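Local coordinates for protein Afp3 (Serratia entomophila, PDB 6RBN) that probably forms, together with Afp2, the helical sheath that surrounds the tube of the anti-feeding prophage, a contractile injection system, at residues D[18-23]-D[114-119]; D[31-36]-D[127-132]; D[36-41]-D[58-63]; D[291-296]-D[326-331]. One frame throughout, in Å; residues are numbered along the deposited sequence.

Interaction 1 (D[18-23]-D[114-119]); sequences PAMSVS and ALRLYF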
loop_
_atom_site.group_PDB
_atom_site.type_symbol
_atom_site.label_atom_id
_atom_site.label_comp_id
_atom_site.label_asym_id
_atom_site.label_seq_id
_atom_site.Cartn_x
_atom_site.Cartn_y
_atom_site.Cartn_z
ATOM N N PRO D 18 -69.441 -15.216 20.746
ATOM C CA PRO D 18 -68.188 -14.958 20.026
ATOM C C PRO D 18 -67.431 -13.778 20.616
ATOM O O PRO D 18 -68.013 -12.753 20.973
ATOM C CB PRO D 18 -68.651 -14.671 18.594
ATOM C CG PRO D 18 -70.039 -14.195 18.738
ATOM C CD PRO D 18 -70.618 -14.945 19.904
ATOM N N ALA D 19 -66.117 -13.949 20.728
ATOM C CA ALA D 19 -65.242 -12.933 21.281
ATOM C C ALA D 19 -65.063 -11.787 20.294
ATOM O O ALA D 19 -65.404 -11.879 19.111
ATOM C CB ALA D 19 -63.887 -13.531 21.645
ATOM N N MET D 20 -64.516 -10.691 20.797
ATOM C CA MET D 20 -64.376 -9.464 20.034
ATOM C C MET D 20 -62.927 -9.010 20.050
ATOM O O MET D 20 -62.260 -9.042 21.088
ATOM C CB MET D 20 -65.273 -8.376 20.603
ATOM C CG MET D 20 -66.738 -8.712 20.512
ATOM S SD MET D 20 -67.720 -7.444 21.288
ATOM C CE MET D 20 -67.380 -6.140 20.136
ATOM N N SER D 21 -62.450 -8.580 18.892
ATOM C CA SER D 21 -61.079 -8.125 18.733
ATOM C C SER D 21 -60.961 -6.659 19.122
ATOM O O SER D 21 -61.928 -5.894 19.069
ATOM C CB SER D 21 -60.610 -8.326 17.293
ATOM O OG SER D 21 -61.349 -7.508 16.405
ATOM N N VAL D 22 -59.755 -6.275 19.524
ATOM C CA VAL D 22 -59.451 -4.907 19.915
ATOM C C VAL D 22 -58.196 -4.470 19.168
ATOM O O VAL D 22 -57.292 -5.270 18.912
ATOM C CB VAL D 22 -59.309 -4.781 21.460
ATOM C CG1 VAL D 22 -58.160 -5.621 22.002
ATOM C CG2 VAL D 22 -59.187 -3.325 21.905
ATOM N N SER D 23 -58.175 -3.205 18.756
ATOM C CA SER D 23 -57.036 -2.645 18.056
ATOM C C SER D 23 -56.172 -1.855 19.032
ATOM O O SER D 23 -56.476 -1.740 20.221
ATOM C CB SER D 23 -57.498 -1.765 16.894
ATOM O OG SER D 23 -58.148 -0.602 17.367
ATOM N N ALA D 114 -73.582 -0.027 23.692
ATOM C CA ALA D 114 -72.802 1.018 23.034
ATOM C C ALA D 114 -71.313 0.698 23.018
ATOM O O ALA D 114 -70.596 1.166 22.128
ATOM C CB ALA D 114 -73.049 2.363 23.712
ATOM N N LEU D 115 -70.822 -0.093 23.976
ATOM C CA LEU D 115 -69.416 -0.478 23.922
ATOM C C LEU D 115 -69.151 -1.610 22.948
ATOM O O LEU D 115 -68.044 -1.694 22.412
ATOM C CB LEU D 115 -68.887 -0.886 25.292
ATOM C CG LEU D 115 -68.581 0.259 26.238
ATOM C CD1 LEU D 115 -67.988 -0.309 27.482
ATOM C CD2 LEU D 115 -67.615 1.207 25.580
ATOM N N ARG D 116 -70.118 -2.498 22.727
ATOM C CA ARG D 116 -69.922 -3.539 21.725
ATOM C C ARG D 116 -69.835 -2.937 20.328
ATOM O O ARG D 116 -69.019 -3.371 19.511
ATOM C CB ARG D 116 -71.032 -4.583 21.835
ATOM C CG ARG D 116 -70.989 -5.638 20.755
ATOM C CD ARG D 116 -71.835 -6.843 21.074
ATOM N NE ARG D 116 -71.184 -7.679 22.078
ATOM C CZ ARG D 116 -71.746 -8.736 22.654
ATOM N NH1 ARG D 116 -71.069 -9.434 23.553
ATOM N NH2 ARG D 116 -72.980 -9.094 22.332
ATOM N N LEU D 117 -70.596 -1.881 20.066
ATOM C CA LEU D 117 -70.452 -1.177 18.800
ATOM C C LEU D 117 -69.180 -0.345 18.736
ATOM O O LEU D 117 -68.768 0.043 17.641
ATOM C CB LEU D 117 -71.664 -0.294 18.564
ATOM C CG LEU D 117 -72.947 -1.094 18.414
ATOM C CD1 LEU D 117 -74.086 -0.137 18.356
ATOM C CD2 LEU D 117 -72.893 -1.948 17.166
ATOM N N TYR D 118 -68.557 -0.057 19.878
ATOM C CA TYR D 118 -67.268 0.624 19.865
ATOM C C TYR D 118 -66.156 -0.312 19.410
ATOM O O TYR D 118 -65.318 0.062 18.584
ATOM C CB TYR D 118 -66.959 1.203 21.245
ATOM C CG TYR D 118 -65.572 1.786 21.355
ATOM C CD1 TYR D 118 -65.243 2.972 20.718
ATOM C CD2 TYR D 118 -64.591 1.149 22.101
ATOM C CE1 TYR D 118 -63.976 3.503 20.819
ATOM C CE2 TYR D 118 -63.326 1.671 22.204
ATOM C CZ TYR D 118 -63.024 2.845 21.564
ATOM O OH TYR D 118 -61.761 3.368 21.665
ATOM N N PHE D 119 -66.126 -1.536 19.939
ATOM C CA PHE D 119 -65.039 -2.443 19.593
ATOM C C PHE D 119 -65.253 -3.080 18.224
ATOM O O PHE D 119 -64.299 -3.563 17.605
ATOM C CB PHE D 119 -64.874 -3.514 20.668
ATOM C CG PHE D 119 -64.372 -2.990 21.979
ATOM C CD1 PHE D 119 -63.044 -2.645 22.136
ATOM C CD2 PHE D 119 -65.215 -2.882 23.065
ATOM C CE1 PHE D 119 -62.576 -2.170 23.339
ATOM C CE2 PHE D 119 -64.753 -2.408 24.273
ATOM C CZ PHE D 119 -63.432 -2.053 24.408
#
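M20 reaches from an irregular, extended stretch of chain toward the helix and lays the end of its side chain across R116 and F119, meeting each at about a right angle. Its SD sits 3.6 Å from R116 NE, approaching the guanidinium obliquely, while the aliphatic foot of the arginine, CG, lies 3.8 Å from the same SD. The methionine chain is straight as far as the sulfur and then turns at chi3 (67°). This bend carries the terminal methyl back over the helix, where CE lies 3.3 Å from the backbone oxygen R116 O and 3.7 Å from F119 CB. One flexible thioether thus covers a turn of helix 111-120. That helix leads into strand 127-130, parallel to strand 31-34, and packs on one face of the small sheet: L115 reaches F32, F36 and L128, while L117 turns to L273 on helix 271-284. The 18-23 segment crosses the outer side of the helix. Further along, V22 and F119 lie side by side and point the same way, V22 CG2 meeting the ring obliquely at F119 CE1 (3.9 Å). Y118 CD2 stands over the centre of one face of the F119 ring. W53 of helix 53-59 touches both M20 and R116. The segment also meets another subunit: P18 packs on F310 of the Afp2 chain and V22 on D316 of the same chain.

Interaction 2 (D[31-36]-D[127-132]); sequences LFVARF and YLYPLE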
loop_
_atom_site.group_PDB
_atom_site.type_symbol
_atom_site.label_atom_id
_atom_site.label_comp_id
_atom_site.label_asym_id
_atom_site.label_seq_id
_atom_site.Cartn_x
_atom_site.Cartn_y
_atom_site.Cartn_z
ATOM N N LEU D 31 -63.411 8.470 26.768
ATOM C CA LEU D 31 -63.909 8.340 28.140
ATOM C C LEU D 31 -65.437 8.308 28.098
ATOM O O LEU D 31 -66.101 9.343 28.193
ATOM C CB LEU D 31 -63.401 9.473 29.022
ATOM C CG LEU D 31 -63.873 9.456 30.482
ATOM C CD1 LEU D 31 -63.365 8.254 31.225
ATOM C CD2 LEU D 31 -63.494 10.726 31.176
ATOM N N PHE D 32 -66.007 7.118 27.982
ATOM C CA PHE D 32 -67.451 7.000 27.848
ATOM C C PHE D 32 -68.118 7.206 29.202
ATOM O O PHE D 32 -67.936 6.403 30.121
ATOM C CB PHE D 32 -67.823 5.644 27.263
ATOM C CG PHE D 32 -67.287 5.421 25.889
ATOM C CD1 PHE D 32 -67.837 6.075 24.805
ATOM C CD2 PHE D 32 -66.245 4.545 25.676
ATOM C CE1 PHE D 32 -67.348 5.876 23.541
ATOM C CE2 PHE D 32 -65.763 4.336 24.411
ATOM C CZ PHE D 32 -66.312 5.006 23.345
ATOM N N VAL D 33 -68.885 8.283 29.321
ATOM C CA VAL D 33 -69.651 8.583 30.523
ATOM C C VAL D 33 -71.076 8.118 30.256
ATOM O O VAL D 33 -71.831 8.766 29.527
ATOM C CB VAL D 33 -69.595 10.070 30.877
ATOM C CG1 VAL D 33 -70.447 10.355 32.096
ATOM C CG2 VAL D 33 -68.165 10.500 31.116
ATOM N N ALA D 34 -71.450 6.981 30.836
ATOM C CA ALA D 34 -72.780 6.426 30.642
ATOM C C ALA D 34 -73.177 5.665 31.901
ATOM O O ALA D 34 -72.476 5.699 32.915
ATOM C CB ALA D 34 -72.823 5.543 29.393
ATOM N N ARG D 35 -74.310 4.970 31.830
ATOM C CA ARG D 35 -74.857 4.256 32.984
ATOM C C ARG D 35 -74.326 2.825 33.006
ATOM O O ARG D 35 -75.027 1.853 32.723
ATOM C CB ARG D 35 -76.379 4.278 32.950
ATOM C CG ARG D 35 -76.998 5.643 33.141
ATOM C CD ARG D 35 -78.512 5.541 33.156
ATOM N NE ARG D 35 -79.158 6.825 33.412
ATOM C CZ ARG D 35 -79.550 7.668 32.462
ATOM N NH1 ARG D 35 -79.365 7.363 31.187
ATOM N NH2 ARG D 35 -80.129 8.812 32.789
ATOM N N PHE D 36 -73.052 2.706 33.357
ATOM C CA PHE D 36 -72.421 1.402 33.488
ATOM C C PHE D 36 -72.644 0.871 34.895
ATOM O O PHE D 36 -72.496 1.602 35.878
ATOM C CB PHE D 36 -70.925 1.486 33.189
ATOM C CG PHE D 36 -70.615 1.906 31.788
ATOM C CD1 PHE D 36 -70.770 1.024 30.737
ATOM C CD2 PHE D 36 -70.159 3.185 31.522
ATOM C CE1 PHE D 36 -70.490 1.410 29.445
ATOM C CE2 PHE D 36 -69.872 3.575 30.234
ATOM C CZ PHE D 36 -70.038 2.687 29.194
ATOM N N TYR D 127 -61.306 4.140 28.418
ATOM C CA TYR D 127 -61.629 4.474 29.798
ATOM C C TYR D 127 -63.132 4.667 29.976
ATOM O O TYR D 127 -63.824 5.157 29.082
ATOM C CB TYR D 127 -60.879 5.732 30.238
ATOM C CG TYR D 127 -59.398 5.508 30.393
ATOM C CD1 TYR D 127 -58.874 4.999 31.573
ATOM C CD2 TYR D 127 -58.529 5.763 29.350
ATOM C CE1 TYR D 127 -57.526 4.778 31.713
ATOM C CE2 TYR D 127 -57.182 5.540 29.479
ATOM C CZ TYR D 127 -56.683 5.050 30.662
ATOM O OH TYR D 127 -55.335 4.831 30.793
ATOM N N LEU D 128 -63.641 4.246 31.133
ATOM C CA LEU D 128 -65.057 4.353 31.457
ATOM C C LEU D 128 -65.240 5.089 32.774
ATOM O O LEU D 128 -64.436 4.937 33.694
ATOM C CB LEU D 128 -65.732 2.987 31.574
ATOM C CG LEU D 128 -65.798 2.061 30.368
ATOM C CD1 LEU D 128 -66.588 0.826 30.745
ATOM C CD2 LEU D 128 -66.400 2.750 29.171
ATOM N N TYR D 129 -66.309 5.872 32.861
ATOM C CA TYR D 129 -66.707 6.531 34.105
ATOM C C TYR D 129 -68.176 6.248 34.370
ATOM O O TYR D 129 -69.051 6.899 33.771
ATOM C CB TYR D 129 -66.458 8.034 34.033
ATOM C CG TYR D 129 -66.825 8.765 35.301
ATOM C CD1 TYR D 129 -66.041 8.648 36.439
ATOM C CD2 TYR D 129 -67.949 9.578 35.359
ATOM C CE1 TYR D 129 -66.367 9.313 37.598
ATOM C CE2 TYR D 129 -68.281 10.247 36.515
ATOM C CZ TYR D 129 -67.485 10.109 37.630
ATOM O OH TYR D 129 -67.810 10.772 38.786
ATOM N N PRO D 130 -68.505 5.291 35.243
ATOM C CA PRO D 130 -69.917 5.010 35.536
ATOM C C PRO D 130 -70.584 6.113 36.345
ATOM O O PRO D 130 -70.195 6.402 37.480
ATOM C CB PRO D 130 -69.856 3.692 36.313
ATOM C CG PRO D 130 -68.500 3.661 36.902
ATOM C CD PRO D 130 -67.600 4.353 35.928
ATOM N N LEU D 131 -71.595 6.739 35.751
ATOM C CA LEU D 131 -72.305 7.861 36.348
ATOM C C LEU D 131 -73.791 7.569 36.225
ATOM O O LEU D 131 -74.340 7.603 35.120
ATOM C CB LEU D 131 -71.902 9.167 35.653
ATOM C CG LEU D 131 -72.252 10.571 36.147
ATOM C CD1 LEU D 131 -73.592 11.030 35.641
ATOM C CD2 LEU D 131 -72.215 10.615 37.661
ATOM N N GLU D 132 -74.439 7.282 37.357
ATOM C CA GLU D 132 -75.726 6.587 37.338
ATOM C C GLU D 132 -76.880 7.500 36.940
ATOM O O GLU D 132 -77.539 7.273 35.921
ATOM C CB GLU D 132 -75.996 5.954 38.706
ATOM C CG GLU D 132 -77.293 5.165 38.776
ATOM C CD GLU D 132 -77.280 3.908 37.921
ATOM O OE1 GLU D 132 -76.191 3.336 37.702
ATOM O OE2 GLU D 132 -78.364 3.492 37.463
#
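Strands 31-34 and 127-130 run parallel, their axes 4.7 Å apart and 20° askew, with F32 bonded to both residues that flank L128: F32 N gives to Y127 O (3.1 Å), and F32 O accepts from Y129 N in a nearly straight bond. Further along, L131 N points almost directly at A34 O, 3.1 Å away. On the face carrying F32 and L128, the leucine fills the angle between two phenylalanines. Its CD1 stands over the centre of the F36 ring, a CH-pi contact 4.0 Å from the centroid, and its CD2 lies at the edge of the F32 ring as well as against F36 CZ. P130 adds its CB to F36 CB. Here the parallel pair belongs to a small mixed three-stranded sheet with helices packed on it. Between the two strands the chain also forms strand 48-49 and helix 53-59; helix 111-120, whose L115 covers this face, then leads into 127-130, the middle strand, bonded through L128 to T48 on its other side. The opposite face carries L31, V33, Y127 and Y129. With chi1 at 179°, L31 turns its CG away from its own N, and CD1 comes across to Y127 CB at 3.7 Å; V33 lies alongside Y129 with CG1 at the ring edge, and helix 143-149 closes over L31 and Y129. R35, centre of an inverse gamma turn, extends past E132 O, to which NE makes a weak bond; its NH1 forms a salt bridge with D160, and Y165 offers a cation-pi partner.

Interaction 3 (D[36-41]-D[58-63]); sequences FTPLKP and ILFDSN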
loop_
_atom_site.group_PDB
_atom_site.type_symbol
_atom_site.label_atom_id
_atom_site.label_comp_id
_atom_site.label_asym_id
_atom_site.label_seq_id
_atom_site.Cartn_x
_atom_site.Cartn_y
_atom_site.Cartn_z
ATOM N N PHE D 36 -73.052 2.706 33.357
ATOM C CA PHE D 36 -72.421 1.402 33.488
ATOM C C PHE D 36 -72.644 0.871 34.895
ATOM O O PHE D 36 -72.496 1.602 35.878
ATOM C CB PHE D 36 -70.925 1.486 33.189
ATOM C CG PHE D 36 -70.615 1.906 31.788
ATOM C CD1 PHE D 36 -70.770 1.024 30.737
ATOM C CD2 PHE D 36 -70.159 3.185 31.522
ATOM C CE1 PHE D 36 -70.490 1.410 29.445
ATOM C CE2 PHE D 36 -69.872 3.575 30.234
ATOM C CZ PHE D 36 -70.038 2.687 29.194
ATOM N N THR D 37 -73.005 -0.403 34.987
ATOM C CA THR D 37 -73.299 -1.015 36.276
ATOM C C THR D 37 -72.157 -1.932 36.675
ATOM O O THR D 37 -71.944 -2.964 36.020
ATOM C CB THR D 37 -74.611 -1.797 36.220
ATOM O OG1 THR D 37 -74.489 -2.861 35.272
ATOM C CG2 THR D 37 -75.750 -0.886 35.803
ATOM N N PRO D 38 -71.394 -1.600 37.710
ATOM C CA PRO D 38 -70.274 -2.456 38.110
ATOM C C PRO D 38 -70.748 -3.738 38.775
ATOM O O PRO D 38 -71.895 -3.867 39.208
ATOM C CB PRO D 38 -69.503 -1.585 39.105
ATOM C CG PRO D 38 -69.931 -0.187 38.807
ATOM C CD PRO D 38 -71.363 -0.304 38.405
ATOM N N LEU D 39 -69.835 -4.703 38.844
ATOM C CA LEU D 39 -70.073 -5.921 39.611
ATOM C C LEU D 39 -69.561 -5.765 41.039
ATOM O O LEU D 39 -70.325 -5.908 41.999
ATOM C CB LEU D 39 -69.419 -7.121 38.921
ATOM C CG LEU D 39 -70.074 -7.535 37.608
ATOM C CD1 LEU D 39 -69.279 -8.631 36.935
ATOM C CD2 LEU D 39 -71.490 -7.997 37.869
ATOM N N LYS D 40 -68.286 -5.468 41.189
ATOM C CA LYS D 40 -67.766 -5.154 42.514
ATOM C C LYS D 40 -67.785 -3.644 42.726
ATOM O O LYS D 40 -67.256 -2.903 41.890
ATOM C CB LYS D 40 -66.355 -5.695 42.685
ATOM C CG LYS D 40 -66.297 -7.213 42.767
ATOM C CD LYS D 40 -64.894 -7.710 43.075
ATOM C CE LYS D 40 -64.165 -8.157 41.819
ATOM N NZ LYS D 40 -63.729 -7.009 40.981
ATOM N N PRO D 41 -68.372 -3.155 43.818
ATOM C CA PRO D 41 -68.742 -1.737 43.908
ATOM C C PRO D 41 -67.619 -0.785 44.287
ATOM O O PRO D 41 -67.915 0.361 44.635
ATOM C CB PRO D 41 -69.821 -1.747 45.000
ATOM C CG PRO D 41 -69.434 -2.874 45.876
ATOM C CD PRO D 41 -68.856 -3.927 44.975
ATOM N N ILE D 58 -65.763 -8.842 32.796
ATOM C CA ILE D 58 -65.323 -9.271 34.117
ATOM C C ILE D 58 -65.562 -8.176 35.147
ATOM O O ILE D 58 -66.024 -8.445 36.261
ATOM C CB ILE D 58 -63.844 -9.695 34.055
ATOM C CG1 ILE D 58 -63.685 -10.892 33.124
ATOM C CG2 ILE D 58 -63.308 -10.039 35.432
ATOM C CD1 ILE D 58 -62.261 -11.220 32.812
ATOM N N LEU D 59 -65.279 -6.925 34.789
ATOM C CA LEU D 59 -65.393 -5.832 35.747
ATOM C C LEU D 59 -66.824 -5.327 35.857
ATOM O O LEU D 59 -67.307 -5.040 36.958
ATOM C CB LEU D 59 -64.451 -4.697 35.355
ATOM C CG LEU D 59 -62.966 -5.042 35.421
ATOM C CD1 LEU D 59 -62.134 -3.896 34.891
ATOM C CD2 LEU D 59 -62.569 -5.375 36.840
ATOM N N PHE D 60 -67.519 -5.207 34.733
ATOM C CA PHE D 60 -68.860 -4.649 34.693
ATOM C C PHE D 60 -69.879 -5.720 34.332
ATOM O O PHE D 60 -69.562 -6.729 33.699
ATOM C CB PHE D 60 -68.941 -3.504 33.684
ATOM C CG PHE D 60 -68.161 -2.290 34.082
ATOM C CD1 PHE D 60 -68.723 -1.331 34.902
ATOM C CD2 PHE D 60 -66.857 -2.119 33.652
ATOM C CE1 PHE D 60 -68.007 -0.214 35.273
ATOM C CE2 PHE D 60 -66.134 -1.007 34.024
ATOM C CZ PHE D 60 -66.712 -0.052 34.833
ATOM N N ASP D 61 -71.120 -5.484 34.748
ATOM C CA ASP D 61 -72.218 -6.360 34.370
ATOM C C ASP D 61 -72.579 -6.087 32.918
ATOM O O ASP D 61 -72.947 -4.963 32.565
ATOM C CB ASP D 61 -73.419 -6.126 35.281
ATOM C CG ASP D 61 -74.461 -7.228 35.181
ATOM O OD1 ASP D 61 -74.261 -8.191 34.414
ATOM O OD2 ASP D 61 -75.491 -7.129 35.881
ATOM N N SER D 62 -72.467 -7.107 32.073
ATOM C CA SER D 62 -72.679 -6.931 30.645
ATOM C C SER D 62 -74.036 -7.422 30.169
ATOM O O SER D 62 -74.360 -7.236 28.993
ATOM C CB SER D 62 -71.578 -7.645 29.856
ATOM O OG SER D 62 -71.650 -9.046 30.037
ATOM N N ASN D 63 -74.835 -8.045 31.034
ATOM C CA ASN D 63 -76.174 -8.488 30.630
ATOM C C ASN D 63 -77.211 -7.427 30.985
ATOM O O ASN D 63 -77.777 -6.793 30.090
ATOM C CB ASN D 63 -76.499 -9.832 31.282
ATOM C CG ASN D 63 -75.542 -10.924 30.857
ATOM O OD1 ASN D 63 -74.790 -11.460 31.671
ATOM N ND2 ASN D 63 -75.556 -11.252 29.571
#
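T37 and L39 exchange backbone hydrogen bonds with the chain as it leaves helix 53-59. D61 N gives to T37 O at 2.9 Å, the donor approaching nearly along the C=O axis, and L39 N gives to L59 O at 3.2 Å, in the carbonyl plane. The loop thus gives a donor to the carbonyl of the last helical residue. Between the two bonds P38 and F60 stand opposite each other, their CA atoms 4.3 Å apart, and the F60 ring lies against the loop: P38 CA rests 3.7 Å from F60 CD1, F36 CB meets the ring obliquely, and T37 O lies at its edge. On the other side of the bridge L39 spreads its branches over the turning backbone. CD1 reaches I58 O at 3.3 Å, CD2 reaches D61 CB at 3.7 Å, and the side chain crosses that of D61 at about a right angle. T37 OG1 comes within 3.4 Å of D61 CB; with chi1 at -165°, D61 CG points away from its own N, and the carboxylate takes a weak bond from N63 N.

Around this first shell, Y56 meets the F60 ring with the planes about 20° apart, while L43, I50 and L128 also touch this buried side chain. S62 O accepts from S112 OG, tying the 58-63 segment to helix 111-120, and I58 packs on T320 of the Afp2 chain. The arrangement is that of an isolated beta bridge, a single backbone pair that fastens the loop following strand 31-34 to the C-terminal end of a helix.

Interaction 4 (D[291-296]-D[326-331]); sequences PANVVL and SDRGLV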
loop_
_atom_site.group_PDB
_atom_site.type_symbol
_atom_site.label_atom_id
_atom_site.label_comp_id
_atom_site.label_asym_id
_atom_site.label_seq_id
_atom_site.Cartn_x
_atom_site.Cartn_y
_atom_site.Cartn_z
ATOM N N PRO D 291 -61.955 11.707 8.954
ATOM C CA PRO D 291 -62.692 10.471 9.294
ATOM C C PRO D 291 -64.139 10.510 8.819
ATOM O O PRO D 291 -65.094 10.477 9.599
ATOM C CB PRO D 291 -62.580 10.441 10.820
ATOM C CG PRO D 291 -62.517 11.873 11.194
ATOM C CD PRO D 291 -61.771 12.580 10.124
ATOM N N ALA D 292 -64.330 10.582 7.498
ATOM C CA ALA D 292 -65.668 10.831 6.983
ATOM C C ALA D 292 -65.998 10.039 5.721
ATOM O O ALA D 292 -66.736 10.539 4.866
ATOM C CB ALA D 292 -65.858 12.324 6.731
ATOM N N ASN D 293 -65.457 8.836 5.559
ATOM C CA ASN D 293 -66.002 7.888 4.595
ATOM C C ASN D 293 -66.027 6.477 5.156
ATOM O O ASN D 293 -65.982 5.513 4.387
ATOM C CB ASN D 293 -65.231 7.876 3.273
ATOM C CG ASN D 293 -65.653 8.979 2.340
ATOM O OD1 ASN D 293 -66.834 9.267 2.213
ATOM N ND2 ASN D 293 -64.691 9.584 1.664
ATOM N N VAL D 294 -66.095 6.331 6.454
ATOM C CA VAL D 294 -66.049 5.023 7.087
ATOM C C VAL D 294 -67.464 4.480 7.176
ATOM O O VAL D 294 -68.381 5.169 7.632
ATOM C CB VAL D 294 -65.388 5.118 8.473
ATOM C CG1 VAL D 294 -65.339 3.755 9.143
ATOM C CG2 VAL D 294 -63.997 5.705 8.348
ATOM N N VAL D 295 -67.648 3.248 6.723
ATOM C CA VAL D 295 -68.930 2.570 6.816
ATOM C C VAL D 295 -69.056 1.974 8.209
ATOM O O VAL D 295 -68.161 1.253 8.669
ATOM C CB VAL D 295 -69.060 1.491 5.731
ATOM C CG1 VAL D 295 -70.362 0.733 5.882
ATOM C CG2 VAL D 295 -68.965 2.117 4.359
ATOM N N LEU D 296 -70.157 2.278 8.887
ATOM C CA LEU D 296 -70.345 1.871 10.271
ATOM C C LEU D 296 -70.709 0.392 10.331
ATOM O O LEU D 296 -71.724 -0.025 9.767
ATOM C CB LEU D 296 -71.431 2.720 10.923
ATOM C CG LEU D 296 -71.148 4.221 10.992
ATOM C CD1 LEU D 296 -72.349 4.968 11.533
ATOM C CD2 LEU D 296 -69.931 4.496 11.836
ATOM N N SER D 326 -77.172 3.576 -0.579
ATOM C CA SER D 326 -77.767 2.268 -0.830
ATOM C C SER D 326 -76.714 1.225 -1.177
ATOM O O SER D 326 -76.852 0.050 -0.817
ATOM C CB SER D 326 -78.797 2.373 -1.952
ATOM O OG SER D 326 -78.170 2.693 -3.179
ATOM N N ASP D 327 -75.654 1.631 -1.872
ATOM C CA ASP D 327 -74.619 0.676 -2.249
ATOM C C ASP D 327 -73.653 0.406 -1.102
ATOM O O ASP D 327 -73.031 -0.661 -1.048
ATOM C CB ASP D 327 -73.875 1.174 -3.491
ATOM C CG ASP D 327 -73.343 2.586 -3.334
ATOM O OD1 ASP D 327 -73.668 3.250 -2.328
ATOM O OD2 ASP D 327 -72.585 3.033 -4.219
ATOM N N ARG D 328 -73.508 1.353 -0.181
ATOM C CA ARG D 328 -72.484 1.255 0.850
ATOM C C ARG D 328 -73.032 0.940 2.233
ATOM O O ARG D 328 -72.448 0.118 2.941
ATOM C CB ARG D 328 -71.683 2.558 0.915
ATOM C CG ARG D 328 -70.952 2.876 -0.369
ATOM C CD ARG D 328 -70.182 4.174 -0.269
ATOM N NE ARG D 328 -69.026 4.057 0.610
ATOM C CZ ARG D 328 -68.285 5.087 1.000
ATOM N NH1 ARG D 328 -68.586 6.310 0.593
ATOM N NH2 ARG D 328 -67.246 4.893 1.798
ATOM N N GLY D 329 -74.130 1.569 2.637
ATOM C CA GLY D 329 -74.671 1.352 3.963
ATOM C C GLY D 329 -74.789 2.637 4.749
ATOM O O GLY D 329 -75.350 3.615 4.251
ATOM N N LEU D 330 -74.255 2.662 5.967
ATOM C CA LEU D 330 -74.267 3.859 6.805
ATOM C C LEU D 330 -72.867 4.445 6.812
ATOM O O LEU D 330 -71.942 3.844 7.366
ATOM C CB LEU D 330 -74.731 3.550 8.223
ATOM C CG LEU D 330 -76.196 3.163 8.376
ATOM C CD1 LEU D 330 -76.499 2.840 9.820
ATOM C CD2 LEU D 330 -77.072 4.285 7.880
ATOM N N VAL D 331 -72.716 5.617 6.211
ATOM C CA VAL D 331 -71.426 6.273 6.061
ATOM C C VAL D 331 -71.454 7.567 6.854
ATOM O O VAL D 331 -72.384 8.367 6.714
ATOM C CB VAL D 331 -71.122 6.542 4.573
ATOM C CG1 VAL D 331 -69.809 7.274 4.408
ATOM C CG2 VAL D 331 -71.108 5.248 3.793
#
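The guanidinium of R328 has V331 CG2 over the centre of one face, 3.9 Å above its plane, and the backbone of N293 at its edge, where N293 O comes within 2.9 Å of R328 NH2. N293 CB also lies in the guanidinium plane, whereas V295 CG2 approaches obliquely. The amide of N293 is turned 52° against the guanidinium, and its ND2 makes a weak hydrogen bond to V271 O of the neighbouring Afp2 chain. A bend at chi3 (71°) turns the end of the arginine toward N293, with V295 CG2 beside NH2. This side chain leaves the backbone at a classic beta bulge, in which R328 and G329 both face F325, at the turn of the antiparallel hairpin 322-325/329-332 within the subtilisin-like region of the sheath protein. Beside the hairpin the loop adds a single backbone bridge, V295 with V331. L296 N gives to L330 O at 2.8 Å in a nearly straight bond, and the same oxygen also has a CA-H...O contact from V295 CA at 3.3 Å. V331 CA in turn faces V294 O. Apolar atoms fill in round the bridge: V295 CG2 meets V331 CG2 at 3.8 Å, its CG1 lies against R328 O, and L296 packs on L330 as well as on V277 of helix 271-284. D327, at the tip of the hairpin, forms a salt bridge with K265 of the Afp2 chain.

Interactions 1, 2 and 3 show one small alpha/beta layer from its core to its surface. Interaction 2 is the buried centre, combining regular strand bonds with apolar side chains. Interaction 3 is nested in its loop, shares F36 with it and is partly buried, relying on one backbone bridge. Interaction 1, on the surface, covers the outer side of helix 111-120, and L115 of that helix packs on interactions 2 and 3; its chemistry is side-chain packing. Interaction 4 stands apart, its nearest atoms about 7 Å from interaction 1, and joins a loop to a hairpin by a bridge and an arginine. Interactions 1, 3 and 4 all touch the Afp2 chain; interaction 2 touches no other chain.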